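Local atomic coordinates of profilin-2 (Acanthamoeba castellanii, PDB entry 1F2K), a protein that binds monomeric actin, preventing its polymerization when the profilin is abundant and enhancing it when scarce, and binds PIP2, inhibiting the formation of IP3 and DG. Residues A94-V99 / K115-L120. Sequence-based numbering, arbitrary orientation.
Sequences AILIGV and KLADYL
L96 is the one bump that strand 94-99 pushes into helix 115-120, and the helix receives it in a shallow hollow with A117 as its floor and L116 and L120 as its walls. The methyl CD1 goes deepest: it lies 3.4 Å from CA of A117, tighter than usual for two carbons, and 3.5 Å from the CB of that residue, so the small alanine lets the leucine come right up to the helix backbone. L116 lays its flank, CB, CG and CD2, along L96 CD1, with CG nearest at 3.9 Å. One turn further on, L120 meets the second branch of L96 tip to tip, L120 CD1 to L96 CD2 at 3.6 Å. The CB of L96 already points at the helix; chi1 of -40°, somewhat off the staggered value, and a nearly extended chi2 of 175° set CD1 over A117 and CD2 toward L120. No hydrogen bond joins the segments; the grip is purely apolar and buried. Strand and helix run nearly antiparallel, at 160°, their axes 9.4 Å apart, the strand lying between strands 18-23 and 84-90. Beyond, L116 rests on L10 and L120 on W2 and Y5: N- and C-terminal helices, 2-11 and 106-121, pack together on one face of the antiparallel sheet, the profilin fold.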
ATOM      1  N   ALA A  94       1.092   6.531  -9.115  1.00 19.83           N
ATOM      2  CA  ALA A  94       1.263   6.396  -7.677  1.00 23.46           C
ATOM      3  C   ALA A  94       1.399   4.960  -7.227  1.00 22.61           C
ATOM      4  O   ALA A  94       1.559   4.039  -8.020  1.00 23.34           O
ATOM      5  CB  ALA A  94       0.075   7.026  -6.962  1.00 19.57           C
ATOM      6  N   ILE A  95       1.300   4.780  -5.916  1.00 24.19           N
ATOM      7  CA  ILE A  95       1.344   3.458  -5.299  1.00 14.73           C
ATOM      8  C   ILE A  95       0.333   3.518  -4.202  1.00 14.56           C
ATOM      9  O   ILE A  95       0.343   4.467  -3.384  1.00 15.24           O
ATOM     10  CB  ILE A  95       2.759   3.145  -4.709  1.00 23.34           C
ATOM     11  CG1 ILE A  95       3.767   3.056  -5.858  1.00 14.36           C
ATOM     12  CG2 ILE A  95       2.753   1.825  -4.000  1.00 16.91           C
ATOM     13  CD1 ILE A  95       5.097   3.341  -5.477  1.00 15.81           C
ATOM     14  N   LEU A  96      -0.558   2.534  -4.178  1.00 15.36           N
ATOM     15  CA  LEU A  96      -1.593   2.530  -3.139  1.00 17.02           C
ATOM     16  C   LEU A  96      -1.125   1.699  -1.963  1.00 26.94           C
ATOM     17  O   LEU A  96      -0.434   0.680  -2.128  1.00 26.61           O
ATOM     18  CB  LEU A  96      -2.891   1.964  -3.694  1.00 23.62           C
ATOM     19  CG  LEU A  96      -3.135   2.473  -5.119  1.00 26.14           C
ATOM     20  CD1 LEU A  96      -4.384   1.799  -5.707  1.00 21.61           C
ATOM     21  CD2 LEU A  96      -3.246   4.002  -5.100  1.00 22.70           C
ATOM     22  N   ILE A  97      -1.498   2.118  -0.764  1.00 24.42           N
ATOM     23  CA  ILE A  97      -1.067   1.393   0.417  1.00 22.88           C
ATOM     24  C   ILE A  97      -2.197   1.190   1.369  1.00 18.44           C
ATOM     25  O   ILE A  97      -2.727   2.168   1.845  1.00 30.83           O
ATOM     26  CB  ILE A  97       0.004   2.169   1.184  1.00 20.27           C
ATOM     27  CG1 ILE A  97       1.256   2.337   0.360  1.00 19.77           C
ATOM     28  CG2 ILE A  97       0.416   1.444   2.400  1.00 13.53           C
ATOM     29  CD1 ILE A  97       2.160   3.291   1.103  1.00 16.86           C
ATOM     30  N   GLY A  98      -2.535  -0.065   1.670  1.00 14.98           N
ATOM     31  CA  GLY A  98      -3.598  -0.342   2.622  1.00 16.65           C
ATOM     32  C   GLY A  98      -3.233  -1.395   3.670  1.00 19.35           C
ATOM     33  O   GLY A  98      -2.885  -2.546   3.332  1.00 29.20           O
ATOM     34  N   VAL A  99      -3.339  -1.027   4.944  1.00 19.59           N
ATOM     35  CA  VAL A  99      -3.016  -1.929   6.041  1.00 27.90           C
ATOM     36  C   VAL A  99      -4.312  -2.461   6.634  1.00 28.07           C
ATOM     37  O   VAL A  99      -5.336  -1.786   6.637  1.00 40.81           O
ATOM     38  CB  VAL A  99      -2.150  -1.239   7.183  1.00 29.90           C
ATOM     39  CG1 VAL A  99      -1.131  -0.262   6.578  1.00 39.87           C
ATOM     40  CG2 VAL A  99      -3.016  -0.541   8.166  1.00 33.47           C
ATOM     41  N   LYS A 115      -8.510  -3.404  -6.588  1.00 16.62           N
ATOM     42  CA  LYS A 115      -9.692  -2.929  -7.319  1.00 17.48           C
ATOM     43  C   LYS A 115      -9.549  -1.414  -7.527  1.00 15.60           C
ATOM     44  O   LYS A 115      -9.918  -0.888  -8.586  1.00 19.35           O
ATOM     45  CB  LYS A 115     -10.985  -3.228  -6.517  1.00 16.29           C
ATOM     46  CG  LYS A 115     -12.310  -2.946  -7.256  1.00 28.72           C
ATOM     47  CD  LYS A 115     -13.526  -3.017  -6.269  1.00 34.51           C
ATOM     48  CE  LYS A 115     -14.886  -2.948  -7.006  1.00 47.56           C
ATOM     49  NZ  LYS A 115     -15.356  -4.232  -7.680  1.00 42.19           N
ATOM     50  N   LEU A 116      -9.012  -0.721  -6.519  1.00 15.65           N
ATOM     51  CA  LEU A 116      -8.803   0.735  -6.623  1.00 16.99           C
ATOM     52  C   LEU A 116      -7.712   1.070  -7.637  1.00 20.03           C
ATOM     53  O   LEU A 116      -7.786   2.079  -8.355  1.00 16.91           O
ATOM     54  CB  LEU A 116      -8.420   1.353  -5.267  1.00 10.52           C
ATOM     55  CG  LEU A 116      -8.084   2.850  -5.491  1.00 28.71           C
ATOM     56  CD1 LEU A 116      -9.308   3.528  -6.153  1.00 25.42           C
ATOM     57  CD2 LEU A 116      -7.683   3.567  -4.203  1.00 10.33           C
ATOM     58  N   ALA A 117      -6.704   0.207  -7.684  1.00 20.17           N
ATOM     59  CA  ALA A 117      -5.583   0.389  -8.584  1.00 24.23           C
ATOM     60  C   ALA A 117      -6.060   0.231 -10.024  1.00 19.28           C
ATOM     61  O   ALA A 117      -5.685   1.004 -10.893  1.00 27.30           O
ATOM     62  CB  ALA A 117      -4.483  -0.612  -8.249  1.00 11.08           C
ATOM     63  N   ASP A 118      -6.906  -0.748 -10.279  1.00 18.68           N
ATOM     64  CA  ASP A 118      -7.380  -0.931 -11.644  1.00 19.20           C
ATOM     65  C   ASP A 118      -8.149   0.302 -12.087  1.00 16.33           C
ATOM     66  O   ASP A 118      -8.098   0.723 -13.252  1.00 14.43           O
ATOM     67  CB  ASP A 118      -8.296  -2.167 -11.774  1.00 14.59           C
ATOM     68  CG  ASP A 118      -7.536  -3.519 -11.641  1.00 32.01           C
ATOM     69  OD1 ASP A 118      -6.284  -3.560 -11.778  1.00 23.78           O
ATOM     70  OD2 ASP A 118      -8.204  -4.556 -11.408  1.00 25.05           O
ATOM     71  N   TYR A 119      -8.896   0.873 -11.148  1.00 21.64           N
ATOM     72  CA  TYR A 119      -9.673   2.044 -11.479  1.00 19.71           C
ATOM     73  C   TYR A 119      -8.751   3.200 -11.867  1.00 16.58           C
ATOM     74  O   TYR A 119      -8.871   3.762 -12.963  1.00 14.47           O
ATOM     75  CB  TYR A 119     -10.531   2.448 -10.304  1.00 20.77           C
ATOM     76  CG  TYR A 119     -11.242   3.746 -10.554  1.00 31.03           C
ATOM     77  CD1 TYR A 119     -12.322   3.830 -11.469  1.00 29.71           C
ATOM     78  CD2 TYR A 119     -10.828   4.913  -9.917  1.00 25.40           C
ATOM     79  CE1 TYR A 119     -12.969   5.074 -11.733  1.00 22.54           C
ATOM     80  CE2 TYR A 119     -11.458   6.159 -10.185  1.00 42.74           C
ATOM     81  CZ  TYR A 119     -12.519   6.230 -11.092  1.00 26.33           C
ATOM     82  OH  TYR A 119     -13.058   7.469 -11.375  1.00 38.41           O
ATOM     83  N   LEU A 120      -7.808   3.508 -10.972  1.00 14.29           N
ATOM     84  CA  LEU A 120      -6.886   4.583 -11.204  1.00 12.56           C
ATOM     85  C   LEU A 120      -6.141   4.342 -12.492  1.00 23.25           C
ATOM     86  O   LEU A 120      -6.052   5.264 -13.302  1.00 32.10           O
ATOM     87  CB  LEU A 120      -5.925   4.735 -10.034  1.00 10.12           C
ATOM     88  CG  LEU A 120      -6.584   5.135  -8.721  1.00  8.33           C
ATOM     89  CD1 LEU A 120      -5.570   5.184  -7.567  1.00 16.24           C
ATOM     90  CD2 LEU A 120      -7.222   6.441  -8.923  1.00 12.85           C
TER